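Local coordinates for protein pyrroline carboxylate reductase (Plasmodium falciparum, PDB 2RCY) that probably reduces 1-pyrroline-5-carboxylate to proline with a nicotinamide cofactor, and binds NADP, at residues 21-26 with 146-151; 110-115 with 139-144; 174-179 with 200-205; 206-211 with 217-222. All coordinates share one frame; numbering follows the deposited sequence.

Interaction 1: residues 21-26 with 146-151; sequences HGIANA and NSCGII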
loop_
_atom_site.group_PDB
_atom_site.type_symbol
_atom_site.label_atom_id
_atom_site.label_comp_id
_atom_site.label_asym_id
_atom_site.label_seq_id
_atom_site.Cartn_x
_atom_site.Cartn_y
_atom_site.Cartn_z
ATOM N N HIS A 21 -6.112 32.197 32.496
ATOM C CA HIS A 21 -6.064 31.548 33.807
ATOM C C HIS A 21 -4.654 31.092 34.178
ATOM O O HIS A 21 -4.337 30.937 35.360
ATOM C CB HIS A 21 -7.047 30.375 33.875
ATOM C CG HIS A 21 -8.472 30.761 33.622
ATOM N ND1 HIS A 21 -9.263 30.119 32.692
ATOM C CD2 HIS A 21 -9.246 31.729 34.167
ATOM C CE1 HIS A 21 -10.463 30.669 32.682
ATOM N NE2 HIS A 21 -10.480 31.649 33.568
ATOM N N GLY A 22 -3.815 30.881 33.167
ATOM C CA GLY A 22 -2.412 30.533 33.375
ATOM C C GLY A 22 -1.626 31.671 34.001
ATOM O O GLY A 22 -0.783 31.446 34.873
ATOM N N ILE A 23 -1.910 32.893 33.552
ATOM C CA ILE A 23 -1.280 34.101 34.086
ATOM C C ILE A 23 -1.927 34.499 35.417
ATOM O O ILE A 23 -1.246 34.986 36.325
ATOM C CB ILE A 23 -1.340 35.276 33.068
ATOM C CG1 ILE A 23 -0.714 34.859 31.733
ATOM C CG2 ILE A 23 -0.615 36.510 33.607
ATOM C CD1 ILE A 23 -1.151 35.695 30.540
ATOM N N ALA A 24 -3.237 34.273 35.523
ATOM C CA ALA A 24 -3.999 34.576 36.738
ATOM C C ALA A 24 -3.514 33.777 37.949
ATOM O O ALA A 24 -3.413 34.316 39.054
ATOM C CB ALA A 24 -5.488 34.343 36.506
ATOM N N ASN A 25 -3.214 32.498 37.729
ATOM C CA ASN A 25 -2.716 31.617 38.784
ATOM C C ASN A 25 -1.244 31.856 39.115
ATOM O O ASN A 25 -0.779 31.509 40.205
ATOM C CB ASN A 25 -2.946 30.148 38.414
ATOM C CG ASN A 25 -4.422 29.774 38.367
ATOM O OD1 ASN A 25 -5.284 30.518 38.841
ATOM N ND2 ASN A 25 -4.718 28.613 37.794
ATOM N N ALA A 26 -0.520 32.450 38.169
ATOM C CA ALA A 26 0.902 32.745 38.335
ATOM C C ALA A 26 1.146 33.943 39.256
ATOM O O ALA A 26 2.242 34.097 39.804
ATOM C CB ALA A 26 1.549 32.974 36.982
ATOM N N ASN A 146 6.921 33.523 30.994
ATOM C CA ASN A 146 7.808 32.734 31.861
ATOM C C ASN A 146 7.198 32.441 33.233
ATOM O O ASN A 146 7.695 31.584 33.968
ATOM C CB ASN A 146 9.182 33.396 32.020
ATOM C CG ASN A 146 10.162 32.997 30.924
ATOM O OD1 ASN A 146 10.185 31.849 30.474
ATOM N ND2 ASN A 146 10.989 33.947 30.503
ATOM N N SER A 147 6.126 33.157 33.567
ATOM C CA SER A 147 5.391 32.932 34.810
ATOM C C SER A 147 4.513 31.681 34.732
ATOM O O SER A 147 4.191 31.075 35.757
ATOM C CB SER A 147 4.542 34.157 35.166
ATOM O OG SER A 147 3.401 34.259 34.332
ATOM N N CYS A 148 4.129 31.306 33.513
ATOM C CA CYS A 148 3.296 30.125 33.284
ATOM C C CYS A 148 3.883 29.182 32.223
ATOM O O CYS A 148 3.150 28.429 31.575
ATOM C CB CYS A 148 1.865 30.538 32.919
ATOM S SG CYS A 148 1.718 31.521 31.407
ATOM N N GLY A 149 5.204 29.223 32.059
ATOM C CA GLY A 149 5.893 28.341 31.124
ATOM C C GLY A 149 7.290 28.791 30.743
ATOM O O GLY A 149 7.952 29.497 31.501
ATOM N N ILE A 150 7.739 28.363 29.563
ATOM C CA ILE A 150 9.062 28.718 29.046
ATOM C C ILE A 150 8.929 29.371 27.669
ATOM O O ILE A 150 8.355 28.786 26.750
ATOM C CB ILE A 150 10.009 27.484 28.980
ATOM C CG1 ILE A 150 10.286 26.945 30.389
ATOM C CG2 ILE A 150 11.323 27.833 28.267
ATOM C CD1 ILE A 150 10.929 25.565 30.425
ATOM N N ILE A 151 9.461 30.584 27.542
ATOM C CA ILE A 151 9.370 31.347 26.296
ATOM C C ILE A 151 10.729 31.537 25.611
ATOM O O ILE A 151 11.742 31.790 26.269
ATOM C CB ILE A 151 8.632 32.712 26.500
ATOM C CG1 ILE A 151 8.367 33.401 25.154
ATOM C CG2 ILE A 151 9.392 33.626 27.470
ATOM C CD1 ILE A 151 7.223 34.403 25.170
#
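Cys148 and Ser147 present their side chains to one side of helix 14-26, where Gly22, Ile23 and Ala26 receive them. The backbones come close at two points, with CA of Gly22 and CA of Cys148 5.7 Å apart and the CA atoms of Ala26 and Ser147 separated by the same amount. At the first point the Cys148 CB sits on the carbonyl oxygen of its partner, Gly22 O to Cys148 CB being 3.4 Å. With chi1 at 61°, SG of Cys148 stands between its own backbone N and carbonyl carbon, and this rotation carries the sulfur to the flank of Ile23, whose CG1 is 4.1 Å from Cys148 SG. At the second point the Ala26 methyl faces Ser147 almost head-on and is shared by two oxygens: Ala26 CB lies 3.5 Å from Ser147 O and equally far from Ser147 OG. That hydroxyl is hydrogen-bonded to Ile144 O in the last turn of helix 135-146. Ile23 also touches Leu7 and Phe9 of strand 7-10, so the helix that follows the first strand of the Rossmann-type domain is wedged between the sheet and the turn into strand 149-153. Sulfur meets a methylene, and CB atoms meet carbonyl and hydroxyl oxygens, so the contact rests on van der Waals fit rather than on polar bonding.

Interaction 2: residues 110-115 with 139-144; sequences VWVMPN and KYVNDI. With NAP (NADP nicotinamide-adenine-dinucleotide phosphate), chain G.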
loop_
_atom_site.group_PDB
_atom_site.type_symbol
_atom_site.label_atom_id
_atom_site.label_comp_id
_atom_site.label_asym_id
_atom_site.label_seq_id
_atom_site.Cartn_x
_atom_site.Cartn_y
_atom_site.Cartn_z
ATOM N N VAL A 110 3.792 42.242 18.620
ATOM C CA VAL A 110 4.550 41.039 18.953
ATOM C C VAL A 110 3.676 39.795 18.740
ATOM O O VAL A 110 2.536 39.737 19.205
ATOM C CB VAL A 110 5.166 41.113 20.392
ATOM C CG1 VAL A 110 4.114 41.459 21.435
ATOM C CG2 VAL A 110 5.890 39.827 20.757
ATOM N N TRP A 111 4.213 38.821 18.011
ATOM C CA TRP A 111 3.482 37.598 17.688
ATOM C C TRP A 111 3.954 36.427 18.549
ATOM O O TRP A 111 5.039 35.883 18.338
ATOM C CB TRP A 111 3.606 37.289 16.189
ATOM C CG TRP A 111 2.892 36.044 15.722
ATOM C CD1 TRP A 111 1.771 35.478 16.264
ATOM C CD2 TRP A 111 3.238 35.238 14.590
ATOM N NE1 TRP A 111 1.412 34.359 15.553
ATOM C CE2 TRP A 111 2.292 34.190 14.518
ATOM C CE3 TRP A 111 4.262 35.292 13.634
ATOM C CZ2 TRP A 111 2.339 33.206 13.526
ATOM C CZ3 TRP A 111 4.306 34.313 12.648
ATOM C CH2 TRP A 111 3.351 33.285 12.602
ATOM N N VAL A 112 3.124 36.055 19.520
ATOM C CA VAL A 112 3.441 34.989 20.467
ATOM C C VAL A 112 2.648 33.726 20.132
ATOM O O VAL A 112 1.447 33.791 19.864
ATOM C CB VAL A 112 3.141 35.423 21.930
ATOM C CG1 VAL A 112 3.567 34.346 22.925
ATOM C CG2 VAL A 112 3.829 36.743 22.256
HETATM N N MSE A 113 3.329 32.583 20.144
HETATM C CA MSE A 113 2.680 31.299 19.912
HETATM C C MSE A 113 2.709 30.429 21.172
HETATM O O MSE A 113 3.754 29.879 21.524
HETATM C CB MSE A 113 3.309 30.579 18.713
HETATM C CG MSE A 113 2.602 29.297 18.284
HETATM SE SE MSE A 113 0.669 29.474 18.065
HETATM C CE MSE A 113 0.603 30.984 16.830
ATOM N N PRO A 114 1.559 30.324 21.864
ATOM C CA PRO A 114 1.416 29.546 23.090
ATOM C C PRO A 114 0.874 28.132 22.872
ATOM O O PRO A 114 0.594 27.738 21.738
ATOM C CB PRO A 114 0.394 30.365 23.876
ATOM C CG PRO A 114 -0.482 30.990 22.813
ATOM C CD PRO A 114 0.295 31.002 21.515
ATOM N N ASN A 115 0.749 27.378 23.962
ATOM C CA ASN A 115 -0.020 26.134 23.972
ATOM C C ASN A 115 -0.843 25.993 25.258
ATOM O O ASN A 115 -0.576 26.685 26.239
ATOM C CB ASN A 115 0.867 24.905 23.706
ATOM C CG ASN A 115 1.987 24.737 24.725
ATOM O OD1 ASN A 115 1.966 25.324 25.805
ATOM N ND2 ASN A 115 2.970 23.915 24.379
ATOM N N LYS A 139 10.794 42.708 27.800
ATOM C CA LYS A 139 10.886 42.356 29.216
ATOM C C LYS A 139 9.508 42.015 29.779
ATOM O O LYS A 139 9.370 41.075 30.560
ATOM C CB LYS A 139 11.522 43.493 30.018
ATOM N N TYR A 140 8.497 42.783 29.372
ATOM C CA TYR A 140 7.111 42.525 29.758
ATOM C C TYR A 140 6.588 41.221 29.160
ATOM O O TYR A 140 5.902 40.456 29.839
ATOM C CB TYR A 140 6.201 43.693 29.359
ATOM C CG TYR A 140 6.016 44.738 30.439
ATOM C CD1 TYR A 140 5.026 44.593 31.409
ATOM C CD2 TYR A 140 6.820 45.875 30.487
ATOM C CE1 TYR A 140 4.849 45.547 32.407
ATOM C CE2 TYR A 140 6.649 46.840 31.480
ATOM C CZ TYR A 140 5.661 46.668 32.435
ATOM O OH TYR A 140 5.484 47.616 33.419
ATOM N N VAL A 141 6.922 40.978 27.893
ATOM C CA VAL A 141 6.520 39.756 27.192
ATOM C C VAL A 141 7.137 38.519 27.853
ATOM O O VAL A 141 6.427 37.561 28.158
ATOM C CB VAL A 141 6.871 39.818 25.674
ATOM C CG1 VAL A 141 6.642 38.468 24.994
ATOM C CG2 VAL A 141 6.052 40.899 24.980
ATOM N N ASN A 142 8.448 38.560 28.087
ATOM C CA ASN A 142 9.162 37.459 28.738
ATOM C C ASN A 142 8.622 37.088 30.119
ATOM O O ASN A 142 8.437 35.908 30.413
ATOM C CB ASN A 142 10.663 37.751 28.821
ATOM C CG ASN A 142 11.427 37.231 27.619
ATOM O OD1 ASN A 142 11.184 37.643 26.485
ATOM N ND2 ASN A 142 12.362 36.320 27.864
ATOM N N ASP A 143 8.364 38.095 30.952
ATOM C CA ASP A 143 7.910 37.873 32.328
ATOM C C ASP A 143 6.483 37.336 32.409
ATOM O O ASP A 143 6.155 36.580 33.327
ATOM C CB ASP A 143 8.029 39.156 33.155
ATOM C CG ASP A 143 9.462 39.655 33.274
ATOM O OD1 ASP A 143 10.405 38.891 32.969
ATOM O OD2 ASP A 143 9.639 40.824 33.674
ATOM N N ILE A 144 5.642 37.739 31.458
ATOM C CA ILE A 144 4.248 37.290 31.403
ATOM C C ILE A 144 4.150 35.791 31.110
ATOM O O ILE A 144 3.378 35.076 31.752
ATOM C CB ILE A 144 3.413 38.112 30.377
ATOM C CG1 ILE A 144 3.072 39.490 30.955
ATOM C CG2 ILE A 144 2.120 37.382 30.000
ATOM C CD1 ILE A 144 2.537 40.493 29.941
HETATM P PA NAP G . -12.020 29.213 19.940
HETATM O O1A NAP G . -12.117 28.247 21.094
HETATM O O2A NAP G . -13.073 29.182 18.859
HETATM O O5B NAP G . -11.899 30.700 20.547
HETATM C C5B NAP G . -12.432 31.849 19.892
HETATM C C4B NAP G . -13.179 32.674 20.932
HETATM O O4B NAP G . -13.305 34.034 20.510
HETATM C C3B NAP G . -14.586 32.141 21.161
HETATM O O3B NAP G . -14.724 31.742 22.528
HETATM C C2B NAP G . -15.521 33.292 20.838
HETATM O O2B NAP G . -16.549 33.435 21.818
HETATM C C1B NAP G . -14.615 34.516 20.819
HETATM N N9A NAP G . -15.023 35.544 19.823
HETATM C C8A NAP G . -15.720 35.349 18.691
HETATM N N7A NAP G . -15.883 36.533 18.059
HETATM C C5A NAP G . -15.276 37.477 18.804
HETATM C C6A NAP G . -15.113 38.852 18.665
HETATM N N6A NAP G . -15.626 39.502 17.593
HETATM N N1A NAP G . -14.433 39.537 19.614
HETATM C C2A NAP G . -13.917 38.908 20.683
HETATM N N3A NAP G . -14.062 37.583 20.839
HETATM C C4A NAP G . -14.734 36.847 19.914
HETATM O O3 NAP G . -10.581 29.042 19.240
HETATM P PN NAP G . -9.234 28.859 20.102
HETATM O O1N NAP G . -8.815 27.413 20.004
HETATM O O2N NAP G . -9.413 29.503 21.456
HETATM O O5D NAP G . -8.157 29.707 19.264
HETATM C C5D NAP G . -8.133 31.131 19.266
HETATM C C4D NAP G . -6.801 31.600 18.690
HETATM O O4D NAP G . -5.718 31.070 19.457
HETATM C C3D NAP G . -6.599 31.140 17.252
HETATM O O3D NAP G . -6.226 32.270 16.461
HETATM C C2D NAP G . -5.472 30.124 17.305
HETATM O O2D NAP G . -4.587 30.232 16.185
HETATM C C1D NAP G . -4.746 30.464 18.596
HETATM N N1N NAP G . -4.124 29.299 19.235
HETATM C C2N NAP G . -4.878 28.295 19.719
HETATM C C3N NAP G . -4.284 27.195 20.333
HETATM C C7N NAP G . -5.132 26.085 20.879
HETATM O O7N NAP G . -6.455 26.103 20.724
HETATM N N7N NAP G . -4.593 25.140 21.506
HETATM C C4N NAP G . -2.894 27.139 20.443
HETATM C C5N NAP G . -2.135 28.188 19.936
HETATM C C6N NAP G . -2.784 29.264 19.333
HETATM P P2B NAP G . -17.899 32.551 21.783
HETATM O O1X NAP G . -18.834 33.297 22.708
HETATM O O2X NAP G . -18.327 32.548 20.333
HETATM O O3X NAP G . -17.476 31.200 22.309
#
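Val110 has its CG1 between the backbone N and the carbonyl carbon (chi1 52°), which sets that methyl against CG2 of Val141, the branch lying beside the Val141 backbone N. Val110 CG1 and Val141 CG2 are 4.1 Å apart, and the two side chains lie alongside, running opposite ways. This is the packing of helix 135-146 on strand 108-113 in the Rossmann-type sheet. Val112, two residues along the strand and therefore on the same face, offers CG2 to the other branch of the same residue, Val141 CG1, at 4.3 Å. Val141 thus spends one methyl on each strand valine, while Leu86 and Ile88 of strand 86-89 extend the apolar surface. Met113, modelled as selenomethionine, belongs to the NADP pocket instead; with CG opposite the backbone N (chi1 -173°) and a bend at chi2 (49°), its SE comes 3.6 Å from C5N of the nicotinamide. Pro114 O approaches the same C5N to 3.3 Å, both atoms coming mainly from beyond that ring edge, slightly to opposite sides of its plane.

Interaction 3: residues 174-179 with 200-205; sequences YLFIES and QTIKGS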
loop_
_atom_site.group_PDB
_atom_site.type_symbol
_atom_site.label_atom_id
_atom_site.label_comp_id
_atom_site.label_asym_id
_atom_site.label_seq_id
_atom_site.Cartn_x
_atom_site.Cartn_y
_atom_site.Cartn_z
ATOM N N TYR A 174 -1.159 14.164 23.248
ATOM C CA TYR A 174 -2.457 13.676 23.728
ATOM C C TYR A 174 -2.892 12.407 23.004
ATOM O O TYR A 174 -3.376 11.468 23.637
ATOM C CB TYR A 174 -3.553 14.741 23.587
ATOM C CG TYR A 174 -3.452 15.915 24.540
ATOM C CD1 TYR A 174 -3.063 15.742 25.873
ATOM C CD2 TYR A 174 -3.780 17.202 24.116
ATOM C CE1 TYR A 174 -2.983 16.827 26.746
ATOM C CE2 TYR A 174 -3.705 18.289 24.977
ATOM C CZ TYR A 174 -3.306 18.096 26.288
ATOM O OH TYR A 174 -3.238 19.179 27.132
ATOM N N LEU A 175 -2.719 12.386 21.682
ATOM C CA LEU A 175 -3.086 11.229 20.866
ATOM C C LEU A 175 -2.139 10.053 21.097
ATOM O O LEU A 175 -2.569 8.901 21.102
ATOM C CB LEU A 175 -3.145 11.601 19.377
ATOM C CG LEU A 175 -3.692 10.558 18.391
ATOM C CD1 LEU A 175 -5.146 10.200 18.682
ATOM C CD2 LEU A 175 -3.548 11.045 16.963
ATOM N N PHE A 176 -0.855 10.355 21.281
ATOM C CA PHE A 176 0.153 9.364 21.659
ATOM C C PHE A 176 -0.252 8.687 22.971
ATOM O O PHE A 176 -0.328 7.459 23.043
ATOM C CB PHE A 176 1.520 10.047 21.787
ATOM C CG PHE A 176 2.680 9.101 21.961
ATOM C CD1 PHE A 176 3.017 8.191 20.965
ATOM C CD2 PHE A 176 3.463 9.156 23.109
ATOM C CE1 PHE A 176 4.100 7.330 21.122
ATOM C CE2 PHE A 176 4.552 8.302 23.274
ATOM C CZ PHE A 176 4.868 7.385 22.277
ATOM N N ILE A 177 -0.540 9.504 23.987
ATOM C CA ILE A 177 -1.026 9.036 25.290
ATOM C C ILE A 177 -2.321 8.238 25.134
ATOM O O ILE A 177 -2.481 7.180 25.743
ATOM C CB ILE A 177 -1.238 10.222 26.280
ATOM C CG1 ILE A 177 0.095 10.917 26.580
ATOM C CG2 ILE A 177 -1.895 9.751 27.582
ATOM C CD1 ILE A 177 -0.038 12.317 27.167
ATOM N N GLU A 178 -3.228 8.756 24.306
ATOM C CA GLU A 178 -4.499 8.100 23.997
ATOM C C GLU A 178 -4.296 6.707 23.395
ATOM O O GLU A 178 -4.966 5.754 23.794
ATOM C CB GLU A 178 -5.315 8.978 23.044
ATOM C CG GLU A 178 -6.711 8.470 22.709
ATOM C CD GLU A 178 -7.381 9.282 21.609
ATOM O OE1 GLU A 178 -7.144 10.509 21.535
ATOM O OE2 GLU A 178 -8.154 8.696 20.821
ATOM N N SER A 179 -3.369 6.603 22.444
ATOM C CA SER A 179 -3.096 5.347 21.739
ATOM C C SER A 179 -2.440 4.301 22.639
ATOM O O SER A 179 -2.742 3.111 22.539
ATOM C CB SER A 179 -2.213 5.601 20.514
ATOM O OG SER A 179 -2.699 6.683 19.745
ATOM N N GLN A 200 3.648 7.936 33.627
ATOM C CA GLN A 200 4.891 7.755 34.376
ATOM C C GLN A 200 6.047 7.321 33.472
ATOM O O GLN A 200 7.204 7.656 33.729
ATOM C CB GLN A 200 4.684 6.763 35.531
ATOM C CG GLN A 200 5.875 6.598 36.488
ATOM C CD GLN A 200 6.419 7.915 37.028
ATOM O OE1 GLN A 200 5.674 8.873 37.249
ATOM N NE2 GLN A 200 7.728 7.962 37.249
ATOM N N THR A 201 5.720 6.582 32.414
ATOM C CA THR A 201 6.710 6.153 31.427
ATOM C C THR A 201 7.211 7.336 30.596
ATOM O O THR A 201 8.402 7.428 30.293
ATOM C CB THR A 201 6.149 5.042 30.510
ATOM O OG1 THR A 201 5.784 3.908 31.305
ATOM C CG2 THR A 201 7.177 4.605 29.487
ATOM N N ILE A 202 6.299 8.239 30.241
ATOM C CA ILE A 202 6.653 9.433 29.471
ATOM C C ILE A 202 7.421 10.441 30.332
ATOM O O ILE A 202 8.425 11.003 29.885
ATOM C CB ILE A 202 5.411 10.099 28.823
ATOM C CG1 ILE A 202 4.716 9.119 27.872
ATOM C CG2 ILE A 202 5.815 11.357 28.067
ATOM C CD1 ILE A 202 3.351 9.573 27.392
ATOM N N LYS A 203 6.950 10.650 31.561
ATOM C CA LYS A 203 7.593 11.556 32.515
ATOM C C LYS A 203 9.054 11.174 32.751
ATOM O O LYS A 203 9.935 12.038 32.764
ATOM C CB LYS A 203 6.822 11.579 33.839
ATOM C CG LYS A 203 7.390 12.516 34.893
ATOM C CD LYS A 203 6.455 12.638 36.091
ATOM C CE LYS A 203 7.065 13.488 37.198
ATOM N NZ LYS A 203 7.459 14.852 36.731
ATOM N N GLY A 204 9.297 9.878 32.923
ATOM C CA GLY A 204 10.643 9.359 33.128
ATOM C C GLY A 204 11.530 9.480 31.904
ATOM O O GLY A 204 12.722 9.760 32.026
ATOM N N SER A 205 10.943 9.271 30.726
ATOM C CA SER A 205 11.669 9.354 29.458
ATOM C C SER A 205 12.144 10.775 29.153
ATOM O O SER A 205 13.286 10.971 28.738
ATOM C CB SER A 205 10.807 8.833 28.309
ATOM O OG SER A 205 10.411 7.495 28.539
#
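Ile202 CD1 makes both contacts here, reaching from helix 191-211 to two neighbouring residues of helix 169-186. The closer is Ile177, where CG1 of Ile177 lies 3.6 Å from Ile202 CD1; the two side chains cross obliquely. Phe176 is the looser partner, its ring atom CD2 standing 4.3 Å from Ile202 CD1, which approaches the ring at a slant. CG1 of Ile177 is placed anti to its carbonyl carbon (chi1 -64°), so that branch comes nearer to the other helix although CB does not aim there. Behind this apolar shell each helix carries a serine folded back on its own backbone: Ser179 OG donates to Leu175 O at 2.6 Å, and Ser205 OG to Thr201 O at 2.7 Å. Each carbonyl also takes the serine's N-H, from the opposite face of its plane, so two bonds grip it and the buried hydroxyl has an acceptor. Further out, Phe176 stacks on Phe176 of the second subunit, and Glu178 OE2 forms a salt bridge to Lys243 NZ of that subunit. Two successive helices packed together and against their copies in this way belong to the all-helical dimerisation region of pyrroline-5-carboxylate reductases.

Interaction 4: residues 206-211 with 217-222; sequences VEMVKK and QQLKDN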
loop_
_atom_site.group_PDB
_atom_site.type_symbol
_atom_site.label_atom_id
_atom_site.label_comp_id
_atom_site.label_asym_id
_atom_site.label_seq_id
_atom_site.Cartn_x
_atom_site.Cartn_y
_atom_site.Cartn_z
ATOM N N VAL A 206 11.263 11.753 29.362
ATOM C CA VAL A 206 11.588 13.170 29.173
ATOM C C VAL A 206 12.730 13.596 30.101
ATOM O O VAL A 206 13.673 14.263 29.672
ATOM C CB VAL A 206 10.339 14.073 29.382
ATOM C CG1 VAL A 206 10.714 15.550 29.387
ATOM C CG2 VAL A 206 9.306 13.802 28.302
ATOM N N GLU A 207 12.643 13.181 31.364
ATOM C CA GLU A 207 13.659 13.486 32.368
ATOM C C GLU A 207 15.022 12.898 32.006
ATOM O O GLU A 207 16.057 13.523 32.250
ATOM C CB GLU A 207 13.218 12.978 33.741
ATOM C CG GLU A 207 13.681 13.849 34.899
ATOM C CD GLU A 207 12.900 15.149 34.998
ATOM O OE1 GLU A 207 11.652 15.091 35.054
ATOM O OE2 GLU A 207 13.534 16.227 35.023
HETATM N N MSE A 208 15.012 11.698 31.428
HETATM C CA MSE A 208 16.229 11.034 30.964
HETATM C C MSE A 208 16.926 11.833 29.867
HETATM O O MSE A 208 18.147 11.956 29.871
HETATM C CB MSE A 208 15.918 9.627 30.456
HETATM C CG MSE A 208 15.590 8.605 31.538
HETATM SE SE MSE A 208 17.112 8.032 32.621
HETATM C CE MSE A 208 18.365 7.584 31.208
ATOM N N VAL A 209 16.142 12.371 28.935
ATOM C CA VAL A 209 16.666 13.192 27.842
ATOM C C VAL A 209 17.315 14.471 28.381
ATOM O O VAL A 209 18.407 14.850 27.953
ATOM C CB VAL A 209 15.565 13.547 26.802
ATOM C CG1 VAL A 209 16.139 14.376 25.657
ATOM C CG2 VAL A 209 14.911 12.287 26.256
ATOM N N LYS A 210 16.639 15.115 29.331
ATOM C CA LYS A 210 17.104 16.370 29.922
ATOM C C LYS A 210 18.402 16.206 30.703
ATOM O O LYS A 210 19.319 17.017 30.571
ATOM C CB LYS A 210 16.034 16.959 30.842
ATOM C CG LYS A 210 14.798 17.474 30.134
ATOM C CD LYS A 210 13.875 18.165 31.118
ATOM C CE LYS A 210 12.663 18.746 30.418
ATOM N NZ LYS A 210 11.789 19.492 31.366
ATOM N N LYS A 211 18.473 15.145 31.505
ATOM C CA LYS A 211 19.566 14.958 32.458
ATOM C C LYS A 211 20.767 14.195 31.902
ATOM O O LYS A 211 21.894 14.406 32.350
ATOM C CB LYS A 211 19.052 14.282 33.732
ATOM C CG LYS A 211 18.180 15.180 34.593
ATOM C CD LYS A 211 17.650 14.441 35.806
ATOM C CE LYS A 211 16.766 15.342 36.653
ATOM N NZ LYS A 211 16.102 14.584 37.750
ATOM N N GLN A 217 18.725 8.970 20.798
ATOM C CA GLN A 217 18.827 7.711 20.066
ATOM C C GLN A 217 19.648 6.672 20.825
ATOM O O GLN A 217 19.367 5.474 20.742
ATOM C CB GLN A 217 19.415 7.934 18.671
ATOM C CG GLN A 217 18.719 9.011 17.844
ATOM C CD GLN A 217 19.415 10.363 17.917
ATOM O OE1 GLN A 217 19.950 10.750 18.958
ATOM N NE2 GLN A 217 19.410 11.089 16.803
ATOM N N GLN A 218 20.663 7.136 21.555
ATOM C CA GLN A 218 21.470 6.259 22.400
ATOM C C GLN A 218 20.668 5.795 23.610
ATOM O O GLN A 218 20.789 4.646 24.035
ATOM C CB GLN A 218 22.754 6.951 22.854
ATOM C CG GLN A 218 23.806 5.979 23.377
ATOM C CD GLN A 218 25.011 6.665 23.985
ATOM O OE1 GLN A 218 25.568 6.191 24.974
ATOM N NE2 GLN A 218 25.425 7.783 23.396
ATOM N N LEU A 219 19.850 6.694 24.153
ATOM C CA LEU A 219 18.953 6.365 25.254
ATOM C C LEU A 219 17.930 5.321 24.818
ATOM O O LEU A 219 17.541 4.454 25.603
ATOM C CB LEU A 219 18.247 7.624 25.776
ATOM C CG LEU A 219 19.099 8.711 26.441
ATOM C CD1 LEU A 219 18.292 9.982 26.629
ATOM C CD2 LEU A 219 19.673 8.245 27.772
ATOM N N LYS A 220 17.509 5.417 23.557
ATOM C CA LYS A 220 16.608 4.450 22.936
ATOM C C LYS A 220 17.301 3.100 22.753
ATOM O O LYS A 220 16.697 2.051 22.990
ATOM C CB LYS A 220 16.139 4.977 21.579
ATOM C CG LYS A 220 15.004 4.184 20.938
ATOM C CD LYS A 220 15.308 3.861 19.477
ATOM C CE LYS A 220 15.644 5.099 18.669
ATOM N NZ LYS A 220 16.126 4.752 17.312
ATOM N N ASP A 221 18.563 3.143 22.328
ATOM C CA ASP A 221 19.376 1.943 22.126
ATOM C C ASP A 221 19.573 1.155 23.416
ATOM O O ASP A 221 19.521 -0.078 23.406
ATOM C CB ASP A 221 20.738 2.309 21.526
ATOM C CG ASP A 221 20.671 2.614 20.034
ATOM O OD1 ASP A 221 19.567 2.583 19.448
ATOM O OD2 ASP A 221 21.735 2.887 19.444
ATOM N N ASN A 222 19.788 1.875 24.518
ATOM C CA ASN A 222 20.028 1.271 25.835
ATOM C C ASN A 222 18.887 0.377 26.321
ATOM O O ASN A 222 19.112 -0.578 27.068
ATOM C CB ASN A 222 20.313 2.351 26.884
ATOM C CG ASN A 222 21.564 3.165 26.580
ATOM O OD1 ASN A 222 21.677 4.316 26.999
ATOM N ND2 ASN A 222 22.506 2.575 25.855
#
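Leu219 makes apolar contact with Met208 and Val209, supplying one whole side of it. Its two methyls diverge onto these consecutive residues of helix 191-211. CD2 meets the terminal methyl of Met208, a residue built as selenomethionine, with Leu219 CD2 and Met208 CE 3.7 Å apart; the Met208 chain, bent at both chi2 (-72°) and chi3 (-50°), curls to bring CE there. CD1 instead rests against the backbone, 3.8 Å from Val209 CA and likewise from Met208 O. It touches the Val209 side chain more loosely, Leu219 CD1 being 4.1 Å from Val209 CG2. With the CA atoms of Val209 and Leu219 7.7 Å apart, leucine fills the gap between two helices joined by a short connection, and it also touches Ser212 and Gln214 in that loop. These two consecutive helices, 191-211 and 216-223, lie in the dimerisation region, near its boundary with other subunits. Hydrogen bonding serves each helix separately, as in Lys210 N to Val206 O at 3.1 Å and Asp221 N to Gln217 O at 2.9 Å. Polar side chains of helix 216-223 turn to neighbouring chains: Gln217 NE2 bonds to Asp221 OD2 of the third subunit, and Asp221 OD2 accepts the reciprocal bond from Gln217 NE2 of that subunit. NADP is touched by Asn222, which also packs on Gln14 of the second subunit.

Interactions 1 and 2 belong to the nucleotide-binding half, with centres about 11 and 10 Å from the chain's, and meet directly: Ile23 CD1 is 3.7 Å from Ile144 CG2, and both reach the same sheet. Interactions 3 and 4 lie farther out, at about 19 and 25 Å, share helix 191-211, and join helix to helix. All four are buried, but interaction 3 borders a second subunit and interaction 4 several, whereas interaction 1 has a partly exposed edge at Ala26 and Ser147. Interaction 1 sets carbon against oxygens and sulfur against a methylene; interaction 2 is methyl on methyl, on the strand face turned from the cofactor; interactions 3 and 4 pair apolar contacts with polar groups spent between chains.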